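Local coordinates for protein beta-glucoside phosphorylase BglX (Unidentified, PDB 5VQE) that probably cleaves beta-glucosides by phosphorolysis as a glycoside hydrolase family 3 member, and is caught here covalently bonded to a 2-fluoroglucose, at residues G283-D288 / G312-T317; L34-C39 / R349-K354; T190-F195 / D233-L238. One frame throughout, in Å; residues are numbered along the deposited sequence.

Overall arrangement
The chain runs first through 34-39, which opens interaction 2 and stays waiting for its partner until 349-354. Within that long excursion two shorter loops close one after the other. Interaction 3 joins 190-195 to 233-238, and interaction 1 then joins 283-288 to 312-317; neither crosses the other. The three contacts run together in the fold: Leu284 and Cys286 bond through their backbones to Leu238, and Leu316 does the same with Leu37 and Cys39. Interactions 1 and 3 thus link neighbouring barrel strands and both reach the sugar, while interaction 2 seats helix 340-356 against the turn that leads into strand 38-42.

Interaction 1. Residues G283-D288 / G312-T317; sequences GLICTD and GADMLT. With G2F (2-deoxy-2-fluoro-alpha-D-glucopyranose), chain B.
Two successive strands of the family 3 TIM barrel meet here, Cys286 bridging to Met315 through the backbone, and the first strand leads to the sugar-bearing Asp288. The segments splay by 51° end to end, so the pairing amounts to a single bridge, with side-chain bonds at each end. In the middle, Thr287 N gives a bond to Met315 O at 2.9 Å. Ile285 O takes Asp314 N at 2.7 Å and, weakly, Met315 N as well.

At the Asp314 end its carboxylate stands in for a backbone partner: Ile285 N reaches OD2 on its anti side at 2.9 Å, almost straight at 173°. That carboxylate also forms salt bridges with Arg276 and Arg342, so it is gripped from several sides. Two residues earlier, Gly312 leaves helix 301-310 with a positive phi in a Schellman motif. Leu284 CD1 meets Met315 CE at 4.1 Å, the side chains crossing at a slant, where a turn about the CG-SD bond bends the methionine chain.

At the Thr317 end two threonines interlock. Thr287 OG1 sits between its own backbone N and carbonyl carbon (chi1 71°), which lets it accept Thr317 N at 3.1 Å while donating to Asp288 O, from above that carbonyl's plane. Thr317 OG1 returns a short 2.5 Å bond to Thr287 O, tilted from the carbonyl plane. This double exchange ties down the backbone on which Asp288 stands.

Asp288 turns its CB away from 312-317 and carries the ligand: OD1 is bonded to C1 of the fluoroglucose at 1.4 Å, in the alpha configuration. Such an ester is consistent with a trapped glycosyl-enzyme intermediate of a retaining mechanism, and an aspartate at the C-terminal end of a barrel strand is the nucleophile position characteristic of glycoside hydrolase family 3.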
loop_
_atom_site.group_PDB
_atom_site.type_symbol
_atom_site.label_atom_id
_atom_site.label_comp_id
_atom_site.label_asym_id
_atom_site.label_seq_id
_atom_site.Cartn_x
_atom_site.Cartn_y
_atom_site.Cartn_z
ATOM N N GLY A 283 3.260 -18.251 9.931
ATOM C CA GLY A 283 4.280 -17.270 9.619
ATOM C C GLY A 283 4.392 -16.175 10.665
ATOM O O GLY A 283 3.845 -16.257 11.764
ATOM N N LEU A 284 5.112 -15.121 10.294
ATOM C CA LEU A 284 5.402 -14.007 11.190
ATOM C C LEU A 284 4.251 -13.007 11.200
ATOM O O LEU A 284 3.770 -12.588 10.141
ATOM C CB LEU A 284 6.695 -13.318 10.747
ATOM C CG LEU A 284 7.422 -12.340 11.685
ATOM C CD1 LEU A 284 8.744 -11.945 11.086
ATOM C CD2 LEU A 284 6.641 -11.059 11.926
ATOM N N ILE A 285 3.833 -12.594 12.392
ATOM C CA ILE A 285 2.817 -11.559 12.560
ATOM C C ILE A 285 3.508 -10.289 13.042
ATOM O O ILE A 285 4.191 -10.299 14.073
ATOM C CB ILE A 285 1.722 -11.983 13.552
ATOM C CG1 ILE A 285 0.961 -13.206 13.050
ATOM C CG2 ILE A 285 0.750 -10.833 13.790
ATOM C CD1 ILE A 285 0.009 -13.796 14.071
ATOM N N CYS A 286 3.328 -9.195 12.315
ATOM C CA CYS A 286 3.802 -7.893 12.766
ATOM C C CYS A 286 2.619 -6.946 12.884
ATOM O O CYS A 286 1.585 -7.133 12.234
ATOM C CB CYS A 286 4.865 -7.309 11.828
ATOM S SG CYS A 286 4.290 -6.903 10.163
ATOM N N THR A 287 2.761 -5.945 13.744
ATOM C CA THR A 287 1.721 -4.939 13.850
ATOM C C THR A 287 1.872 -3.916 12.732
ATOM O O THR A 287 2.931 -3.778 12.112
ATOM C CB THR A 287 1.752 -4.225 15.206
ATOM O OG1 THR A 287 2.892 -3.363 15.293
ATOM C CG2 THR A 287 1.813 -5.223 16.364
ATOM N N ASP A 288 0.777 -3.225 12.448
ATOM C CA ASP A 288 0.883 -1.978 11.720
ATOM C C ASP A 288 1.539 -0.945 12.628
ATOM O O ASP A 288 1.637 -1.133 13.845
ATOM C CB ASP A 288 -0.494 -1.517 11.254
ATOM C CG ASP A 288 -0.422 -0.387 10.251
ATOM O OD1 ASP A 288 0.597 -0.295 9.506
ATOM O OD2 ASP A 288 -1.399 0.379 10.232
ATOM N N GLY A 312 -0.186 -12.271 20.486
ATOM C CA GLY A 312 0.063 -13.010 19.263
ATOM C C GLY A 312 0.922 -12.335 18.216
ATOM O O GLY A 312 1.321 -12.979 17.241
ATOM N N ALA A 313 1.219 -11.052 18.389
ATOM C CA ALA A 313 2.126 -10.371 17.476
ATOM C C ALA A 313 3.561 -10.790 17.759
ATOM O O ALA A 313 3.962 -10.935 18.915
ATOM C CB ALA A 313 1.983 -8.858 17.612
ATOM N N ASP A 314 4.333 -10.999 16.695
ATOM C CA ASP A 314 5.746 -11.318 16.843
ATOM C C ASP A 314 6.627 -10.082 16.817
ATOM O O ASP A 314 7.723 -10.098 17.398
ATOM C CB ASP A 314 6.196 -12.275 15.733
ATOM C CG ASP A 314 5.426 -13.579 15.743
ATOM O OD1 ASP A 314 5.260 -14.164 16.839
ATOM O OD2 ASP A 314 4.977 -14.011 14.658
ATOM N N MET A 315 6.171 -9.011 16.172
ATOM C CA MET A 315 6.983 -7.817 15.994
ATOM C C MET A 315 6.133 -6.558 16.077
ATOM O O MET A 315 5.019 -6.500 15.538
ATOM C CB MET A 315 7.716 -7.900 14.652
ATOM C CG MET A 315 8.471 -6.670 14.239
ATOM S SD MET A 315 9.618 -6.969 12.868
ATOM C CE MET A 315 10.112 -8.640 13.097
ATOM N N LEU A 316 6.679 -5.552 16.767
ATOM C CA LEU A 316 6.091 -4.225 16.845
ATOM C C LEU A 316 6.717 -3.353 15.774
ATOM O O LEU A 316 7.948 -3.247 15.695
ATOM C CB LEU A 316 6.329 -3.596 18.220
ATOM C CG LEU A 316 5.652 -4.288 19.406
ATOM C CD1 LEU A 316 6.382 -3.980 20.704
ATOM C CD2 LEU A 316 4.213 -3.850 19.514
ATOM N N THR A 317 5.880 -2.724 14.960
ATOM C CA THR A 317 6.355 -1.915 13.840
ATOM C C THR A 317 6.419 -0.455 14.285
ATOM O O THR A 317 5.397 0.229 14.385
ATOM C CB THR A 317 5.458 -2.114 12.627
ATOM O OG1 THR A 317 5.447 -3.510 12.304
ATOM C CG2 THR A 317 5.968 -1.324 11.427
HETATM C C1 G2F B . 0.772 0.894 8.785
HETATM C C2 G2F B . 0.018 0.848 7.417
HETATM C C3 G2F B . 0.666 -0.272 6.550
HETATM C C4 G2F B . 2.196 0.009 6.438
HETATM C C5 G2F B . 2.791 0.060 7.887
HETATM C C6 G2F B . 4.330 0.417 7.849
HETATM O O3 G2F B . 0.151 -0.154 5.250
HETATM O O4 G2F B . 2.779 -1.095 5.799
HETATM O O5 G2F B . 2.149 1.107 8.595
HETATM O O6 G2F B . 4.498 1.577 7.085
HETATM F F2 G2F B . -1.285 0.548 7.616
#

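Interaction 2. Residues L34-C39 / R349-K354; sequences LGQLIC and RILGMK
This is a helix-to-turn contact on the outer side of the TIM barrel: Gln36 and Leu37, at the turn from helix 30-36 into strand 38-42, meet Ile350, Leu351 and Lys354 along one side of helix 340-356. Residues more than 300 positions apart in sequence are brought together, so helix 340-356 packs against the turn that leads into strand 38-42. Only 195 Å² is buried between them, but every touching residue lies in the interior.

The side chain of Ile350 is the wedge. Its CD1 comes to 3.3 Å from Gln36 O and 4.0 Å from Leu37 CA, pressing on the turn backbone, and the same methyl meets Leu37 CD2 at 4.1 Å, the two side chains crossing at about a right angle. Its other branch, CG2, lies 3.9 Å from Gln36 OE1. Leu351 CD2 adds a looser approach to that oxygen at 4.1 Å.

Gln36 folds at its second torsion (chi2 -62°), which carries the amide across to the helix. Lys354, fully extended beyond CG, comes the other way, and its NZ gives OE1 a 2.8 Å bond in the carbonyl plane, on a lone pair. NZ also bonds to Gly60 O and Pro86 O, so the ammonium joins the turn to two further loops. Putting an alanine at Gln36 would probably leave Lys354 short of one acceptor and open a gap beside Ile350 CG2.

The chemistry implies that a probably charged ammonium is buried and met by three uncharged carbonyl oxygens, whose dipoles probably share in stabilising it, while Ile350 CG2 and Leu351 CD2 border the Gln36 oxygen with methyl groups.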
loop_
_atom_site.group_PDB
_atom_site.type_symbol
_atom_site.label_atom_id
_atom_site.label_comp_id
_atom_site.label_asym_id
_atom_site.label_seq_id
_atom_site.Cartn_x
_atom_site.Cartn_y
_atom_site.Cartn_z
ATOM N N LEU A 34 14.085 -8.625 23.476
ATOM C CA LEU A 34 13.109 -7.543 23.364
ATOM C C LEU A 34 13.403 -6.655 22.158
ATOM O O LEU A 34 12.481 -6.211 21.463
ATOM C CB LEU A 34 13.087 -6.714 24.655
ATOM C CG LEU A 34 12.569 -7.439 25.905
ATOM C CD1 LEU A 34 12.746 -6.585 27.158
ATOM C CD2 LEU A 34 11.105 -7.832 25.737
ATOM N N GLY A 35 14.680 -6.380 21.889
ATOM C CA GLY A 35 15.010 -5.533 20.755
ATOM C C GLY A 35 14.665 -6.188 19.427
ATOM O O GLY A 35 14.265 -5.512 18.474
ATOM N N GLN A 36 14.828 -7.510 19.340
ATOM C CA GLN A 36 14.458 -8.230 18.121
ATOM C C GLN A 36 12.994 -8.010 17.755
ATOM O O GLN A 36 12.628 -8.109 16.577
ATOM C CB GLN A 36 14.717 -9.729 18.288
ATOM C CG GLN A 36 16.175 -10.145 18.165
ATOM C CD GLN A 36 16.756 -9.830 16.806
ATOM O OE1 GLN A 36 16.340 -10.396 15.796
ATOM N NE2 GLN A 36 17.711 -8.906 16.769
ATOM N N LEU A 37 12.144 -7.736 18.745
ATOM C CA LEU A 37 10.720 -7.540 18.495
ATOM C C LEU A 37 10.424 -6.259 17.730
ATOM O O LEU A 37 9.302 -6.102 17.240
ATOM C CB LEU A 37 9.946 -7.491 19.809
ATOM C CG LEU A 37 10.100 -8.653 20.792
ATOM C CD1 LEU A 37 9.359 -8.329 22.054
ATOM C CD2 LEU A 37 9.585 -9.947 20.207
ATOM N N ILE A 38 11.376 -5.329 17.641
ATOM C CA ILE A 38 11.099 -3.961 17.203
ATOM C C ILE A 38 11.623 -3.754 15.790
ATOM O O ILE A 38 12.783 -4.060 15.493
ATOM C CB ILE A 38 11.721 -2.927 18.160
ATOM C CG1 ILE A 38 11.078 -3.023 19.543
ATOM C CG2 ILE A 38 11.542 -1.508 17.608
ATOM C CD1 ILE A 38 11.824 -2.260 20.630
ATOM N N CYS A 39 10.771 -3.220 14.924
ATOM C CA CYS A 39 11.197 -2.649 13.655
ATOM C C CYS A 39 11.245 -1.134 13.788
ATOM O O CYS A 39 10.262 -0.516 14.211
ATOM C CB CYS A 39 10.247 -3.037 12.524
ATOM S SG CYS A 39 10.692 -2.252 10.983
ATOM N N ARG A 349 10.366 -16.991 15.761
ATOM C CA ARG A 349 9.777 -16.788 14.444
ATOM C C ARG A 349 10.473 -15.663 13.687
ATOM O O ARG A 349 10.525 -15.691 12.452
ATOM C CB ARG A 349 8.278 -16.506 14.571
ATOM C CG ARG A 349 7.424 -17.760 14.578
ATOM C CD ARG A 349 5.974 -17.445 14.277
ATOM N NE ARG A 349 5.179 -18.651 14.046
ATOM C CZ ARG A 349 4.436 -19.265 14.968
ATOM N NH1 ARG A 349 4.379 -18.810 16.208
ATOM N NH2 ARG A 349 3.746 -20.347 14.647
ATOM N N ILE A 350 11.014 -14.676 14.402
ATOM C CA ILE A 350 11.796 -13.617 13.765
ATOM C C ILE A 350 13.107 -14.175 13.230
ATOM O O ILE A 350 13.454 -13.997 12.057
ATOM C CB ILE A 350 12.050 -12.478 14.768
ATOM C CG1 ILE A 350 10.722 -11.855 15.206
ATOM C CG2 ILE A 350 12.972 -11.437 14.167
ATOM C CD1 ILE A 350 10.843 -10.929 16.378
ATOM N N LEU A 351 13.869 -14.838 14.094
ATOM C CA LEU A 351 15.119 -15.442 13.663
ATOM C C LEU A 351 14.894 -16.467 12.566
ATOM O O LEU A 351 15.735 -16.609 11.674
ATOM C CB LEU A 351 15.808 -16.091 14.854
ATOM C CG LEU A 351 16.286 -15.124 15.925
ATOM C CD1 LEU A 351 16.723 -15.896 17.161
ATOM C CD2 LEU A 351 17.413 -14.281 15.390
ATOM N N GLY A 352 13.768 -17.179 12.605
ATOM C CA GLY A 352 13.506 -18.174 11.582
ATOM C C GLY A 352 13.356 -17.571 10.198
ATOM O O GLY A 352 13.740 -18.183 9.199
ATOM N N MET A 353 12.782 -16.369 10.113
ATOM C CA MET A 353 12.675 -15.731 8.804
ATOM C C MET A 353 14.035 -15.236 8.334
ATOM O O MET A 353 14.321 -15.249 7.132
ATOM C CB MET A 353 11.655 -14.589 8.845
ATOM C CG MET A 353 10.204 -15.071 8.753
ATOM S SD MET A 353 9.839 -15.799 7.142
ATOM C CE MET A 353 8.380 -16.807 7.468
ATOM N N LYS A 354 14.885 -14.805 9.272
ATOM C CA LYS A 354 16.244 -14.418 8.923
ATOM C C LYS A 354 17.033 -15.615 8.412
ATOM O O LYS A 354 17.783 -15.501 7.435
ATOM C CB LYS A 354 16.910 -13.777 10.139
ATOM C CG LYS A 354 16.248 -12.458 10.509
ATOM C CD LYS A 354 16.815 -11.818 11.763
ATOM C CE LYS A 354 16.045 -10.547 12.100
ATOM N NZ LYS A 354 16.698 -9.657 13.097
#

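Interaction 3. Residues T190-F195 / D233-L238; sequences TTIKHF and DGAETL. With G2F (2-deoxy-2-fluoro-alpha-D-glucopyranose), chain B.
Ile192 and Leu238 lie on neighbouring parallel strands of the TIM barrel, paired in register along with Thr191 and Thr237. Ile192 is worth following outward. From CB, the branch CG2 leans over the methyl of Ala235, 4.2 Å from its CB. With chi1 at 52°, the other branch, CG1, is turned in toward the neighbouring strand, passes 3.6 Å from Thr237 O and lies beside Leu238 CB. Its tip, CD1, then settles between Leu238 CD1 at 3.8 Å and Ala235 CB at 4.0 Å. In the backbone, Ile192 N bonds to Thr237 O.

Thr190 begins the pairing. Its N and OG1 both bond to Glu236 OE1, the amide coming from above the carboxylate plane and the hydroxyl, at 2.8 Å, nearly along the C-O axis. Glu236 OE2 is bridged to Arg184, so the carboxylate is fixed at both oxygens. Thr237 OG1 gives a bond to Thr190 O from above its carbonyl plane, and takes another from Trp143.

Beyond Ile192 the chain continues into the Lys-His-Phe sequence familiar in family 3 glycosidases, with a cis peptide before His194. Phe195 CB packs on Leu238 CD2, while Lys193 and His194 turn to the ligand. Lys193, its CG over the His194 ring face, also bridges to Glu146; its NZ donates to O3 and O4 of the fluoroglucose. His194 ND1 is held by Asp150, and across the ring NE2 lies 2.8 Å from the sugar O3, which sits at the ring edge, in a bond of 168°.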
loop_
_atom_site.group_PDB
_atom_site.type_symbol
_atom_site.label_atom_id
_atom_site.label_comp_id
_atom_site.label_asym_id
_atom_site.label_seq_id
_atom_site.Cartn_x
_atom_site.Cartn_y
_atom_site.Cartn_z
ATOM N N THR A 190 6.949 -11.516 1.668
ATOM C CA THR A 190 5.730 -10.740 1.491
ATOM C C THR A 190 4.920 -10.678 2.782
ATOM O O THR A 190 5.129 -11.453 3.721
ATOM C CB THR A 190 4.850 -11.315 0.373
ATOM O OG1 THR A 190 4.308 -12.574 0.785
ATOM C CG2 THR A 190 5.641 -11.476 -0.918
ATOM N N THR A 191 3.981 -9.729 2.800
ATOM C CA THR A 191 3.175 -9.394 3.975
ATOM C C THR A 191 1.744 -9.184 3.519
ATOM O O THR A 191 1.464 -8.198 2.831
ATOM C CB THR A 191 3.679 -8.113 4.640
ATOM O OG1 THR A 191 5.099 -8.169 4.786
ATOM C CG2 THR A 191 3.020 -7.899 6.021
ATOM N N ILE A 192 0.830 -10.061 3.913
ATOM C CA ILE A 192 -0.580 -9.795 3.647
ATOM C C ILE A 192 -1.126 -8.860 4.719
ATOM O O ILE A 192 -0.893 -9.064 5.918
ATOM C CB ILE A 192 -1.387 -11.101 3.555
ATOM C CG1 ILE A 192 -1.155 -12.015 4.769
ATOM C CG2 ILE A 192 -1.064 -11.812 2.239
ATOM C CD1 ILE A 192 -2.005 -13.303 4.734
ATOM N N LYS A 193 -1.839 -7.819 4.281
ATOM C CA LYS A 193 -2.364 -6.764 5.144
ATOM C C LYS A 193 -3.665 -6.264 4.527
ATOM O O LYS A 193 -3.912 -6.480 3.339
ATOM C CB LYS A 193 -1.340 -5.626 5.311
ATOM C CG LYS A 193 -1.040 -4.823 4.040
ATOM C CD LYS A 193 0.101 -3.828 4.273
ATOM C CE LYS A 193 0.238 -2.836 3.133
ATOM N NZ LYS A 193 1.452 -1.963 3.245
ATOM N N HIS A 194 -4.519 -5.598 5.314
ATOM C CA HIS A 194 -4.363 -5.259 6.730
ATOM C C HIS A 194 -5.351 -6.081 7.576
ATOM O O HIS A 194 -6.554 -5.869 7.498
ATOM C CB HIS A 194 -4.637 -3.768 6.955
ATOM C CG HIS A 194 -3.788 -2.852 6.124
ATOM N ND1 HIS A 194 -4.151 -2.446 4.855
ATOM C CD2 HIS A 194 -2.607 -2.244 6.388
ATOM C CE1 HIS A 194 -3.224 -1.637 4.370
ATOM N NE2 HIS A 194 -2.278 -1.492 5.281
ATOM N N PHE A 195 -4.854 -7.005 8.359
ATOM C CA PHE A 195 -5.727 -7.925 9.075
ATOM C C PHE A 195 -6.330 -7.229 10.296
ATOM O O PHE A 195 -5.623 -6.515 11.014
ATOM C CB PHE A 195 -4.929 -9.154 9.490
ATOM C CG PHE A 195 -5.668 -10.100 10.401
ATOM C CD1 PHE A 195 -5.515 -10.017 11.771
ATOM C CD2 PHE A 195 -6.470 -11.109 9.880
ATOM C CE1 PHE A 195 -6.178 -10.889 12.612
ATOM C CE2 PHE A 195 -7.139 -11.983 10.722
ATOM C CZ PHE A 195 -6.991 -11.866 12.085
ATOM N N ASP A 233 -1.318 -20.439 0.288
ATOM C CA ASP A 233 -0.382 -20.151 -0.792
ATOM C C ASP A 233 1.040 -19.935 -0.289
ATOM O O ASP A 233 1.960 -19.883 -1.111
ATOM C CB ASP A 233 -0.883 -18.924 -1.574
ATOM C CG ASP A 233 -0.000 -18.566 -2.778
ATOM O OD1 ASP A 233 0.144 -19.397 -3.703
ATOM O OD2 ASP A 233 0.522 -17.429 -2.812
ATOM N N GLY A 234 1.247 -19.820 1.022
ATOM C CA GLY A 234 2.580 -19.682 1.583
ATOM C C GLY A 234 2.980 -18.286 2.018
ATOM O O GLY A 234 4.178 -18.028 2.180
ATOM N N ALA A 235 2.026 -17.385 2.230
ATOM C CA ALA A 235 2.347 -16.057 2.724
ATOM C C ALA A 235 3.272 -16.143 3.933
ATOM O O ALA A 235 2.991 -16.859 4.900
ATOM C CB ALA A 235 1.061 -15.321 3.085
ATOM N N GLU A 236 4.391 -15.417 3.866
ATOM C CA GLU A 236 5.424 -15.550 4.885
ATOM C C GLU A 236 5.087 -14.753 6.136
ATOM O O GLU A 236 5.316 -15.230 7.252
ATOM C CB GLU A 236 6.774 -15.108 4.338
ATOM C CG GLU A 236 7.274 -15.958 3.180
ATOM C CD GLU A 236 6.803 -15.479 1.828
ATOM O OE1 GLU A 236 6.016 -14.503 1.760
ATOM O OE2 GLU A 236 7.225 -16.089 0.822
ATOM N N THR A 237 4.549 -13.546 5.971
ATOM C CA THR A 237 4.266 -12.670 7.094
ATOM C C THR A 237 2.890 -12.052 6.895
ATOM O O THR A 237 2.343 -12.039 5.785
ATOM C CB THR A 237 5.328 -11.567 7.261
ATOM O OG1 THR A 237 5.100 -10.503 6.322
ATOM C CG2 THR A 237 6.754 -12.121 7.078
ATOM N N LEU A 238 2.339 -11.551 7.997
ATOM C CA LEU A 238 1.019 -10.944 8.034
ATOM C C LEU A 238 1.076 -9.724 8.941
ATOM O O LEU A 238 1.737 -9.746 9.985
ATOM C CB LEU A 238 -0.024 -11.952 8.528
ATOM C CG LEU A 238 -1.454 -11.476 8.783
ATOM C CD1 LEU A 238 -2.424 -12.594 8.471
ATOM C CD2 LEU A 238 -1.629 -11.016 10.227
HETATM C C1 G2F B . 0.772 0.894 8.785
HETATM C C2 G2F B . 0.018 0.848 7.417
HETATM C C3 G2F B . 0.666 -0.272 6.550
HETATM C C4 G2F B . 2.196 0.009 6.438
HETATM C C5 G2F B . 2.791 0.060 7.887
HETATM C C6 G2F B . 4.330 0.417 7.849
HETATM O O3 G2F B . 0.151 -0.154 5.250
HETATM O O4 G2F B . 2.779 -1.095 5.799
HETATM O O5 G2F B . 2.149 1.107 8.595
HETATM O O6 G2F B . 4.498 1.577 7.085
HETATM F F2 G2F B . -1.285 0.548 7.616
#